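PDB 2D4R: coenzyme Q-binding protein COQ10 START domain-containing protein from Thermus thermophilus, which is of unknown function but, as a putative member of the START domain superfamily, probably binds a lipid or similar hydrophobic ligand. Local coordinates for residues K59-E65 and F78-F84; P2-A6 and T105-E109. All blocks are in the same frame, centred on the assembly; numbering follows the deposited sequence.

Contact 1 of 2, residues K59-E65 and F78-F84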
loop_
_atom_site.group_PDB
_atom_site.type_symbol
_atom_site.label_atom_id
_atom_site.label_comp_id
_atom_site.label_asym_id
_atom_site.label_seq_id
_atom_site.Cartn_x
_atom_site.Cartn_y
_atom_site.Cartn_z
ATOM N N LYS A 59 -7.412 15.541 2.387
ATOM C CA LYS A 59 -6.235 14.720 2.204
ATOM C C LYS A 59 -5.671 14.193 3.520
ATOM O O LYS A 59 -5.783 14.818 4.569
ATOM C CB LYS A 59 -5.164 15.493 1.415
ATOM C CG LYS A 59 -4.743 16.833 2.002
ATOM C CD LYS A 59 -3.560 17.449 1.237
ATOM C CE LYS A 59 -3.993 18.252 0.014
ATOM N NZ LYS A 59 -4.828 19.443 0.371
ATOM N N VAL A 60 -5.079 13.010 3.442
ATOM C CA VAL A 60 -4.425 12.386 4.572
ATOM C C VAL A 60 -2.963 12.179 4.194
ATOM O O VAL A 60 -2.678 11.653 3.128
ATOM C CB VAL A 60 -5.104 11.040 4.905
ATOM C CG1 VAL A 60 -4.363 10.334 6.024
ATOM C CG2 VAL A 60 -6.551 11.291 5.326
ATOM N N ARG A 61 -2.050 12.613 5.064
ATOM C CA ARG A 61 -0.625 12.670 4.753
ATOM C C ARG A 61 0.164 11.858 5.777
ATOM O O ARG A 61 -0.061 11.974 6.979
ATOM C CB ARG A 61 -0.125 14.121 4.798
ATOM C CG ARG A 61 -0.901 15.092 3.948
ATOM C CD ARG A 61 -0.642 16.525 4.381
ATOM N NE ARG A 61 -1.855 17.147 4.911
ATOM C CZ ARG A 61 -2.451 18.213 4.380
ATOM N NH1 ARG A 61 -1.943 18.789 3.296
ATOM N NH2 ARG A 61 -3.563 18.696 4.925
ATOM N N TRP A 62 1.094 11.037 5.307
ATOM C CA TRP A 62 1.978 10.361 6.237
ATOM C C TRP A 62 3.335 10.055 5.622
ATOM O O TRP A 62 3.495 10.043 4.395
ATOM C CB TRP A 62 1.324 9.076 6.771
ATOM C CG TRP A 62 1.211 7.968 5.780
ATOM C CD1 TRP A 62 2.026 6.863 5.680
ATOM C CD2 TRP A 62 0.200 7.809 4.774
ATOM N NE1 TRP A 62 1.578 6.029 4.680
ATOM C CE2 TRP A 62 0.461 6.582 4.109
ATOM C CE3 TRP A 62 -0.906 8.584 4.368
ATOM C CZ2 TRP A 62 -0.346 6.108 3.069
ATOM C CZ3 TRP A 62 -1.707 8.110 3.334
ATOM C CH2 TRP A 62 -1.422 6.878 2.696
ATOM N N LEU A 63 4.317 9.830 6.486
ATOM C CA LEU A 63 5.586 9.286 6.054
ATOM C C LEU A 63 5.564 7.792 6.341
ATOM O O LEU A 63 4.950 7.354 7.304
ATOM C CB LEU A 63 6.732 9.983 6.790
ATOM C CG LEU A 63 6.912 11.442 6.327
ATOM C CD1 LEU A 63 7.553 12.282 7.422
ATOM C CD2 LEU A 63 7.765 11.477 5.065
ATOM N N GLU A 64 6.214 7.012 5.484
ATOM C CA GLU A 64 6.144 5.562 5.574
ATOM C C GLU A 64 7.522 4.963 5.394
ATOM O O GLU A 64 8.257 5.336 4.486
ATOM C CB GLU A 64 5.200 5.004 4.506
ATOM C CG GLU A 64 4.875 3.522 4.675
ATOM C CD GLU A 64 3.913 3.013 3.619
ATOM O OE1 GLU A 64 4.357 2.311 2.689
ATOM O OE2 GLU A 64 2.712 3.324 3.715
ATOM N N GLU A 65 7.865 4.034 6.271
ATOM C CA GLU A 65 9.098 3.283 6.136
ATOM C C GLU A 65 8.736 1.873 5.669
ATOM O O GLU A 65 7.922 1.183 6.288
ATOM C CB GLU A 65 9.855 3.246 7.486
ATOM C CG GLU A 65 10.175 4.653 8.074
ATOM C CD GLU A 65 11.172 4.658 9.254
ATOM O OE1 GLU A 65 11.241 3.669 10.014
ATOM O OE2 GLU A 65 11.889 5.671 9.428
ATOM N N PHE A 78 5.724 0.715 8.029
ATOM C CA PHE A 78 5.258 1.311 9.273
ATOM C C PHE A 78 5.381 2.823 9.103
ATOM O O PHE A 78 6.337 3.291 8.497
ATOM C CB PHE A 78 6.139 0.788 10.433
ATOM C CG PHE A 78 5.838 1.394 11.798
ATOM C CD1 PHE A 78 5.090 0.686 12.741
ATOM C CD2 PHE A 78 6.340 2.647 12.153
ATOM C CE1 PHE A 78 4.848 1.216 14.017
ATOM C CE2 PHE A 78 6.101 3.182 13.432
ATOM C CZ PHE A 78 5.356 2.464 14.359
ATOM N N SER A 79 4.410 3.579 9.608
ATOM C CA SER A 79 4.495 5.040 9.586
ATOM C C SER A 79 4.952 5.567 10.934
ATOM O O SER A 79 4.274 5.377 11.942
ATOM C CB SER A 79 3.140 5.667 9.262
ATOM O OG SER A 79 3.274 7.072 9.235
ATOM N N PRO A 80 6.110 6.243 10.966
ATOM C CA PRO A 80 6.670 6.807 12.199
ATOM C C PRO A 80 6.093 8.195 12.487
ATOM O O PRO A 80 6.177 8.700 13.612
ATOM C CB PRO A 80 8.172 6.868 11.909
ATOM C CG PRO A 80 8.338 6.449 10.441
ATOM C CD PRO A 80 6.984 6.534 9.819
ATOM N N GLU A 81 5.536 8.815 11.452
ATOM C CA GLU A 81 4.902 10.112 11.610
ATOM C C GLU A 81 3.916 10.427 10.485
ATOM O O GLU A 81 3.998 9.880 9.378
ATOM C CB GLU A 81 5.963 11.212 11.705
ATOM C CG GLU A 81 6.595 11.587 10.382
ATOM C CD GLU A 81 7.897 12.377 10.530
ATOM O OE1 GLU A 81 7.863 13.622 10.410
ATOM O OE2 GLU A 81 8.961 11.755 10.756
ATOM N N GLY A 82 2.977 11.319 10.786
ATOM C CA GLY A 82 1.964 11.669 9.819
ATOM C C GLY A 82 0.628 11.761 10.500
ATOM O O GLY A 82 0.561 11.976 11.701
ATOM N N ASP A 83 -0.435 11.590 9.732
ATOM C CA ASP A 83 -1.794 11.760 10.243
ATOM C C ASP A 83 -2.340 10.549 11.015
ATOM O O ASP A 83 -3.226 10.690 11.850
ATOM C CB ASP A 83 -2.743 12.095 9.083
ATOM C CG ASP A 83 -2.504 13.488 8.503
ATOM O OD1 ASP A 83 -1.770 14.292 9.120
ATOM O OD2 ASP A 83 -3.064 13.774 7.425
ATOM N N PHE A 84 -1.823 9.365 10.723
ATOM C CA PHE A 84 -2.229 8.164 11.451
ATOM C C PHE A 84 -1.417 8.026 12.747
ATOM O O PHE A 84 -0.226 8.343 12.781
ATOM C CB PHE A 84 -2.014 6.911 10.592
ATOM C CG PHE A 84 -2.929 6.809 9.385
ATOM C CD1 PHE A 84 -2.489 7.203 8.119
ATOM C CD2 PHE A 84 -4.216 6.288 9.508
ATOM C CE1 PHE A 84 -3.315 7.081 6.998
ATOM C CE2 PHE A 84 -5.052 6.158 8.386
ATOM C CZ PHE A 84 -4.604 6.555 7.135
#
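Phe78 pairs with Glu65 in an antiparallel hydrogen-bonded pair, Glu65 N giving a nearly straight bond (171°) to Phe78 O and Phe78 N returning one to Glu65 O. Ser79 then breaks the ladder: with OG anti to its backbone N (chi1 -179°), its hydroxyl takes the place of a backbone donor and bonds Leu63 O at 2.6 Å. Pro80, where the strand turns a corner, lays CG obliquely on the aliphatic part of Glu65, whose carboxylate is salt-bridged to Arg48. Glu81 O accepts Leu63 N at 2.9 Å, and the two side chains run side by side. Gly82 sits 3.8 Å, CA to CA, from Trp62; a CB there would collide with Trp62 CA and Arg61 O. Asp83 holds both polar backbone atoms of Arg61: its N donates to Arg61 O, and its OD2 accepts Arg61 N at 2.8 Å from above the carboxylate plane. Phe84 turns its CE1 edge onto one face of the Trp62 six-membered ring, planes at 83°, while CE1 also meets Val60 CG1 at 3.6 Å. In-plane bonding of Trp62 NE1 to Glu64 OE2 helps to fix the indole's rotation; an alanine in place of Trp62 would probably leave the Phe84 edge without its aromatic face and Glu64 without this donor. This is a β-hairpin with an irregular second strand, within the curved antiparallel sheet of the START-like, Bet v 1-type fold.

Contact 2 of 2, residues P2-A6 and T105-E109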
loop_
_atom_site.group_PDB
_atom_site.type_symbol
_atom_site.label_atom_id
_atom_site.label_comp_id
_atom_site.label_asym_id
_atom_site.label_seq_id
_atom_site.Cartn_x
_atom_site.Cartn_y
_atom_site.Cartn_z
ATOM N N PRO A 2 -7.593 -1.186 14.462
ATOM C CA PRO A 2 -8.281 -2.089 13.530
ATOM C C PRO A 2 -7.438 -2.440 12.303
ATOM O O PRO A 2 -6.409 -1.822 12.051
ATOM C CB PRO A 2 -9.561 -1.332 13.167
ATOM C CG PRO A 2 -9.248 0.096 13.432
ATOM C CD PRO A 2 -8.264 0.121 14.569
ATOM N N GLU A 3 -7.879 -3.443 11.549
ATOM C CA GLU A 3 -7.100 -3.982 10.436
ATOM C C GLU A 3 -7.952 -4.208 9.193
ATOM O O GLU A 3 -9.144 -4.468 9.284
ATOM C CB GLU A 3 -6.443 -5.299 10.851
ATOM C CG GLU A 3 -5.631 -5.972 9.762
ATOM C CD GLU A 3 -5.598 -7.488 9.919
ATOM O OE1 GLU A 3 -4.536 -8.022 10.311
ATOM O OE2 GLU A 3 -6.632 -8.145 9.649
ATOM N N VAL A 4 -7.322 -4.094 8.033
ATOM C CA VAL A 4 -7.948 -4.351 6.740
ATOM C C VAL A 4 -6.996 -5.244 5.944
ATOM O O VAL A 4 -5.793 -5.224 6.165
ATOM C CB VAL A 4 -8.192 -3.020 5.976
ATOM C CG1 VAL A 4 -8.402 -3.285 4.506
ATOM C CG2 VAL A 4 -9.412 -2.317 6.535
ATOM N N ARG A 5 -7.524 -6.049 5.037
ATOM C CA ARG A 5 -6.657 -6.807 4.145
ATOM C C ARG A 5 -7.315 -7.018 2.803
ATOM O O ARG A 5 -8.504 -7.327 2.724
ATOM C CB ARG A 5 -6.313 -8.154 4.758
ATOM C CG ARG A 5 -7.511 -8.936 5.194
ATOM C CD ARG A 5 -7.846 -9.973 4.157
ATOM N NE ARG A 5 -6.676 -10.772 3.802
ATOM C CZ ARG A 5 -6.707 -11.766 2.921
ATOM N NH1 ARG A 5 -5.606 -12.454 2.641
ATOM N NH2 ARG A 5 -7.852 -12.063 2.320
ATOM N N ALA A 6 -6.533 -6.831 1.749
ATOM C CA ALA A 6 -7.009 -7.041 0.399
ATOM C C ALA A 6 -6.164 -8.143 -0.218
ATOM O O ALA A 6 -5.011 -8.345 0.174
ATOM C CB ALA A 6 -6.877 -5.761 -0.401
ATOM N N THR A 105 -1.949 -6.400 3.908
ATOM C CA THR A 105 -2.532 -6.337 5.237
ATOM C C THR A 105 -2.151 -5.008 5.878
ATOM O O THR A 105 -0.966 -4.643 5.912
ATOM C CB THR A 105 -1.980 -7.481 6.107
ATOM O OG1 THR A 105 -2.028 -8.699 5.360
ATOM C CG2 THR A 105 -2.785 -7.634 7.383
ATOM N N LEU A 106 -3.150 -4.302 6.403
ATOM C CA LEU A 106 -2.959 -2.952 6.930
ATOM C C LEU A 106 -3.623 -2.744 8.296
ATOM O O LEU A 106 -4.847 -2.773 8.423
ATOM C CB LEU A 106 -3.508 -1.930 5.931
ATOM C CG LEU A 106 -3.512 -0.456 6.343
ATOM C CD1 LEU A 106 -2.116 0.011 6.732
ATOM C CD2 LEU A 106 -4.049 0.361 5.197
ATOM N N THR A 107 -2.802 -2.535 9.317
ATOM C CA THR A 107 -3.293 -2.122 10.622
ATOM C C THR A 107 -3.126 -0.621 10.739
ATOM O O THR A 107 -2.039 -0.091 10.536
ATOM C CB THR A 107 -2.497 -2.801 11.751
ATOM O OG1 THR A 107 -2.724 -4.209 11.698
ATOM C CG2 THR A 107 -2.891 -2.234 13.126
ATOM N N TYR A 108 -4.204 0.071 11.055
ATOM C CA TYR A 108 -4.165 1.523 11.146
ATOM C C TYR A 108 -4.903 1.985 12.397
ATOM O O TYR A 108 -5.796 1.293 12.906
ATOM C CB TYR A 108 -4.829 2.145 9.919
ATOM C CG TYR A 108 -6.321 1.876 9.881
ATOM C CD1 TYR A 108 -7.233 2.804 10.392
ATOM C CD2 TYR A 108 -6.814 0.659 9.409
ATOM C CE1 TYR A 108 -8.602 2.523 10.441
ATOM C CE2 TYR A 108 -8.180 0.367 9.451
ATOM C CZ TYR A 108 -9.065 1.302 9.971
ATOM O OH TYR A 108 -10.399 1.011 10.026
ATOM N N GLU A 109 -4.530 3.161 12.886
ATOM C CA GLU A 109 -5.308 3.837 13.908
ATOM C C GLU A 109 -5.348 5.317 13.604
ATOM O O GLU A 109 -4.314 5.957 13.426
ATOM C CB GLU A 109 -4.716 3.590 15.298
ATOM C CG GLU A 109 -5.028 2.201 15.858
ATOM C CD GLU A 109 -4.247 1.891 17.127
ATOM O OE1 GLU A 109 -3.937 0.698 17.356
ATOM O OE2 GLU A 109 -3.950 2.842 17.892
#
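The Tyr108 ring has Pro2 over one face: Pro2 CG stands 4.1 Å from the ring centroid, 29° off the normal, in a CH-pi contact, while CG2 of Val4 approaches the same ring obliquely at CE2. The pair joins the first and last strands of the antiparallel sheet in the START-like, Bet v 1-type fold, where the long C-terminal helix packs against the concave sheet. Tyr108 is placed for its contact by chi1 of 67°, which sets CG between its backbone N and carbonyl carbon and turns the ring toward Pro2.

The strand segments 3-6 and 105-109 run antiparallel, their axes 4.6 Å apart at closest approach and their directions at 159°. Val4 and Leu106 form the hydrogen-bonded pair: Val4 N donates to Leu106 O and Leu106 N to Val4 O, both at 2.8 Å between N and O. Farther along, Tyr108 N reaches Pro2 O at 3.1 Å and so carries the ladder to the beginning of the modelled chain.

The side chains of Val4 and Leu106 lie on the face that meets helix 120-144, both touching Val131, and the helix adds polar bonds of its own: Gln124 NE2 donates to Glu3 O, Gln128 OE1 accepts Arg5 N, and Gln124 OE1 makes a weak hydrogen bond with Tyr108 OH. On the other face are Glu3, Arg5, Thr105 and Thr107, a largely polar group, with the Arg5 guanidinium salt-bridged to Glu7. Across this face Glu3 runs out extended, passes the hydroxyl of Thr107, and brings OE1 to 3.4 Å from the methyl CG2 of Thr105.

In the fold
Both contacts belong to one antiparallel sheet, but they close very different lengths of chain. Contact 1 joins consecutive strands of a hairpin and is nested inside the loop closed by contact 2, which brings the N-terminal edge strand to the last strand. Each has a buried side, Trp62 and Phe84 in contact 1 and Val4, Leu106 and Tyr108 in contact 2, and an exposed one, with Pro80, Glu81 and Gly82 or Glu3 and Arg5. Contact 1 packs ring on ring and bonds side chains to backbone where the chain turns a corner; contact 2 sets proline on ring beside a regular ladder. They meet where Phe84 CB packs 3.8 Å from Glu109 O.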